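Local coordinates for NreA protein (Staphylococcus carnosus subsp. carnosus TM300, PDB 4IUH) that binds nitrate through a GAF domain and acts as the cytosolic nitrate receptor of the staphylococcal nitrate regulation system, at residues K77-L82 with A132-Q137. Sequence-based numbering, arbitrary orientation.
Sequences KGLAGL and ALLLGQ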
ATOM      1  N   LYS A  77       4.003  12.117  -3.058  1.00 16.37           N
ATOM      2  CA  LYS A  77       5.268  11.526  -2.651  1.00 15.67           C
ATOM      3  C   LYS A  77       5.128  10.101  -2.110  1.00 13.74           C
ATOM      4  O   LYS A  77       4.072   9.698  -1.614  1.00 13.09           O
ATOM      5  CB  LYS A  77       5.960  12.434  -1.628  1.00 17.21           C
ATOM      6  CG  LYS A  77       6.289  13.824  -2.165  1.00 19.56           C
ATOM      7  CD  LYS A  77       7.306  13.745  -3.301  1.00 20.01           C
ATOM      8  CE  LYS A  77       7.641  15.130  -3.884  1.00 22.82           C
ATOM      9  NZ  LYS A  77       8.003  16.157  -2.856  1.00 24.82           N
ATOM     10  N   GLY A  78       6.204   9.336  -2.213  1.00 13.18           N
ATOM     11  CA  GLY A  78       6.206   7.979  -1.711  1.00 11.81           C
ATOM     12  C   GLY A  78       5.483   7.020  -2.633  1.00 10.70           C
ATOM     13  O   GLY A  78       4.983   7.399  -3.700  1.00 11.04           O
ATOM     14  N   LEU A  79       5.427   5.765  -2.214  1.00 12.33           N
ATOM     15  CA  LEU A  79       4.765   4.735  -2.991  1.00 11.50           C
ATOM     16  C   LEU A  79       3.259   4.998  -3.044  1.00 11.71           C
ATOM     17  O   LEU A  79       2.631   4.852  -4.094  1.00 11.95           O
ATOM     18  CB  LEU A  79       5.050   3.371  -2.375  1.00 10.97           C
ATOM     19  CG  LEU A  79       4.600   2.164  -3.192  1.00 10.60           C
ATOM     20  CD1 LEU A  79       5.275   2.168  -4.569  1.00 10.97           C
ATOM     21  CD2 LEU A  79       4.920   0.884  -2.429  1.00 10.50           C
ATOM     22  N   ALA A  80       2.687   5.390  -1.908  1.00  9.24           N
ATOM     23  CA  ALA A  80       1.269   5.743  -1.844  1.00  9.69           C
ATOM     24  C   ALA A  80       0.946   6.875  -2.812  1.00 10.65           C
ATOM     25  O   ALA A  80      -0.090   6.861  -3.471  1.00 11.15           O
ATOM     26  CB  ALA A  80       0.887   6.148  -0.432  1.00 10.28           C
ATOM     27  N   GLY A  81       1.847   7.851  -2.898  1.00 12.87           N
ATOM     28  CA  GLY A  81       1.646   9.010  -3.750  1.00 14.26           C
ATOM     29  C   GLY A  81       1.654   8.655  -5.224  1.00 14.46           C
ATOM     30  O   GLY A  81       0.894   9.213  -6.010  1.00 15.76           O
ATOM     31  N   LEU A  82       2.522   7.724  -5.600  1.00 16.88           N
ATOM     32  CA  LEU A  82       2.616   7.292  -6.987  1.00 17.45           C
ATOM     33  C   LEU A  82       1.291   6.681  -7.425  1.00 18.13           C
ATOM     34  O   LEU A  82       0.760   6.986  -8.493  1.00 19.88           O
ATOM     35  CB  LEU A  82       3.728   6.261  -7.139  1.00 16.58           C
ATOM     36  CG  LEU A  82       3.804   5.614  -8.519  1.00 17.35           C
ATOM     37  CD1 LEU A  82       4.105   6.658  -9.580  1.00 19.28           C
ATOM     38  CD2 LEU A  82       4.850   4.522  -8.536  1.00 16.77           C
ATOM     39  N   ALA A 132      -4.224   4.218  -0.679  1.00 12.34           N
ATOM     40  CA  ALA A 132      -3.532   3.085  -1.267  1.00 11.19           C
ATOM     41  C   ALA A 132      -3.526   1.890  -0.329  1.00 11.09           C
ATOM     42  O   ALA A 132      -3.391   2.034   0.888  1.00 11.44           O
ATOM     43  CB  ALA A 132      -2.105   3.474  -1.648  1.00 10.16           C
ATOM     44  N   LEU A 133      -3.679   0.706  -0.903  1.00 11.03           N
ATOM     45  CA  LEU A 133      -3.478  -0.524  -0.156  1.00 11.15           C
ATOM     46  C   LEU A 133      -2.155  -1.121  -0.597  1.00 10.14           C
ATOM     47  O   LEU A 133      -1.902  -1.259  -1.797  1.00  9.80           O
ATOM     48  CB  LEU A 133      -4.619  -1.512  -0.409  1.00 12.38           C
ATOM     49  CG  LEU A 133      -4.402  -2.919   0.151  1.00 12.91           C
ATOM     50  CD1 LEU A 133      -4.408  -2.907   1.678  1.00 13.65           C
ATOM     51  CD2 LEU A 133      -5.419  -3.919  -0.401  1.00 14.35           C
ATOM     52  N   LEU A 134      -1.306  -1.456   0.370  1.00 10.03           N
ATOM     53  CA  LEU A 134      -0.026  -2.093   0.075  1.00  9.52           C
ATOM     54  C   LEU A 134      -0.025  -3.535   0.571  1.00 10.44           C
ATOM     55  O   LEU A 134      -0.290  -3.798   1.739  1.00 11.38           O
ATOM     56  CB  LEU A 134       1.118  -1.310   0.726  1.00  9.18           C
ATOM     57  CG  LEU A 134       2.526  -1.906   0.649  1.00  9.13           C
ATOM     58  CD1 LEU A 134       2.902  -2.147  -0.796  1.00  8.63           C
ATOM     59  CD2 LEU A 134       3.545  -0.990   1.326  1.00  9.23           C
ATOM     60  N   LEU A 135       0.258  -4.470  -0.325  1.00 10.56           N
ATOM     61  CA  LEU A 135       0.381  -5.875   0.042  1.00 11.78           C
ATOM     62  C   LEU A 135       1.824  -6.283  -0.237  1.00 11.68           C
ATOM     63  O   LEU A 135       2.294  -6.133  -1.359  1.00 11.13           O
ATOM     64  CB  LEU A 135      -0.604  -6.722  -0.774  1.00 12.68           C
ATOM     65  CG  LEU A 135      -2.065  -6.250  -0.699  1.00 13.09           C
ATOM     66  CD1 LEU A 135      -2.976  -7.035  -1.625  1.00 14.33           C
ATOM     67  CD2 LEU A 135      -2.582  -6.335   0.726  1.00 14.09           C
ATOM     68  N   GLY A 136       2.536  -6.763   0.780  1.00 12.57           N
ATOM     69  CA  GLY A 136       3.958  -7.023   0.638  1.00 12.82           C
ATOM     70  C   GLY A 136       4.442  -8.374   1.143  1.00 14.75           C
ATOM     71  O   GLY A 136       3.810  -8.998   2.009  1.00 16.07           O
ATOM     72  N   GLN A 137       5.563  -8.826   0.585  1.00 15.29           N
ATOM     73  CA  GLN A 137       6.219 -10.056   1.023  1.00 17.51           C
ATOM     74  C   GLN A 137       7.617  -9.748   1.548  1.00 18.19           C
ATOM     75  O   GLN A 137       8.197  -8.710   1.230  1.00 16.95           O
ATOM     76  CB  GLN A 137       6.337 -11.067  -0.128  1.00 18.42           C
ATOM     77  CG  GLN A 137       5.025 -11.516  -0.757  1.00 18.39           C
ATOM     78  CD  GLN A 137       4.261 -12.506   0.105  1.00 20.29           C
ATOM     79  OE1 GLN A 137       4.062 -12.283   1.298  1.00 20.60           O
ATOM     80  NE2 GLN A 137       3.827 -13.610  -0.500  1.00 21.96           N
TER
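A80 and A132 meet where helix 78-86 comes down on strand 128-138, the central strand of the antiparallel GAF-domain sheet. The CB of A132 points at the helix and lies 4.1 Å from CA of A80. The two methyl carbons, A80 CB and A132 CB, are 4.2 Å apart. With side chains this small, the backbones come close, and the CA atoms of A80 and A132 are separated by 5.5 Å. A44 of strand 40-47, with I55 and W57 of strand 54-61, also packs against A80.

Two residues further along the strand, L134 faces the same side of the sheet, and where the backbones are farther apart its longer side chain makes the contact. Its CD1 touches CD2 of L79 at 4.0 Å, a single methyl-to-methyl approach between side chains that cross at about a right angle. L79 points toward the strand at CB, and with CG anti to the backbone N (chi1 -171°) its CD2 is the methyl that reaches L134. M118 of strand 115-125 touches both leucines.

The loose side is the N-terminal end of 77-82, where K77 is exposed in the loop leading into the helix. No hydrogen bond links the two segments; A132 and L134 pair through their backbones with A44 and A42. Between 77-82 and 132-137 the contact is purely apolar and buried, so it rests on the fit of methyl groups and not on directional bonds.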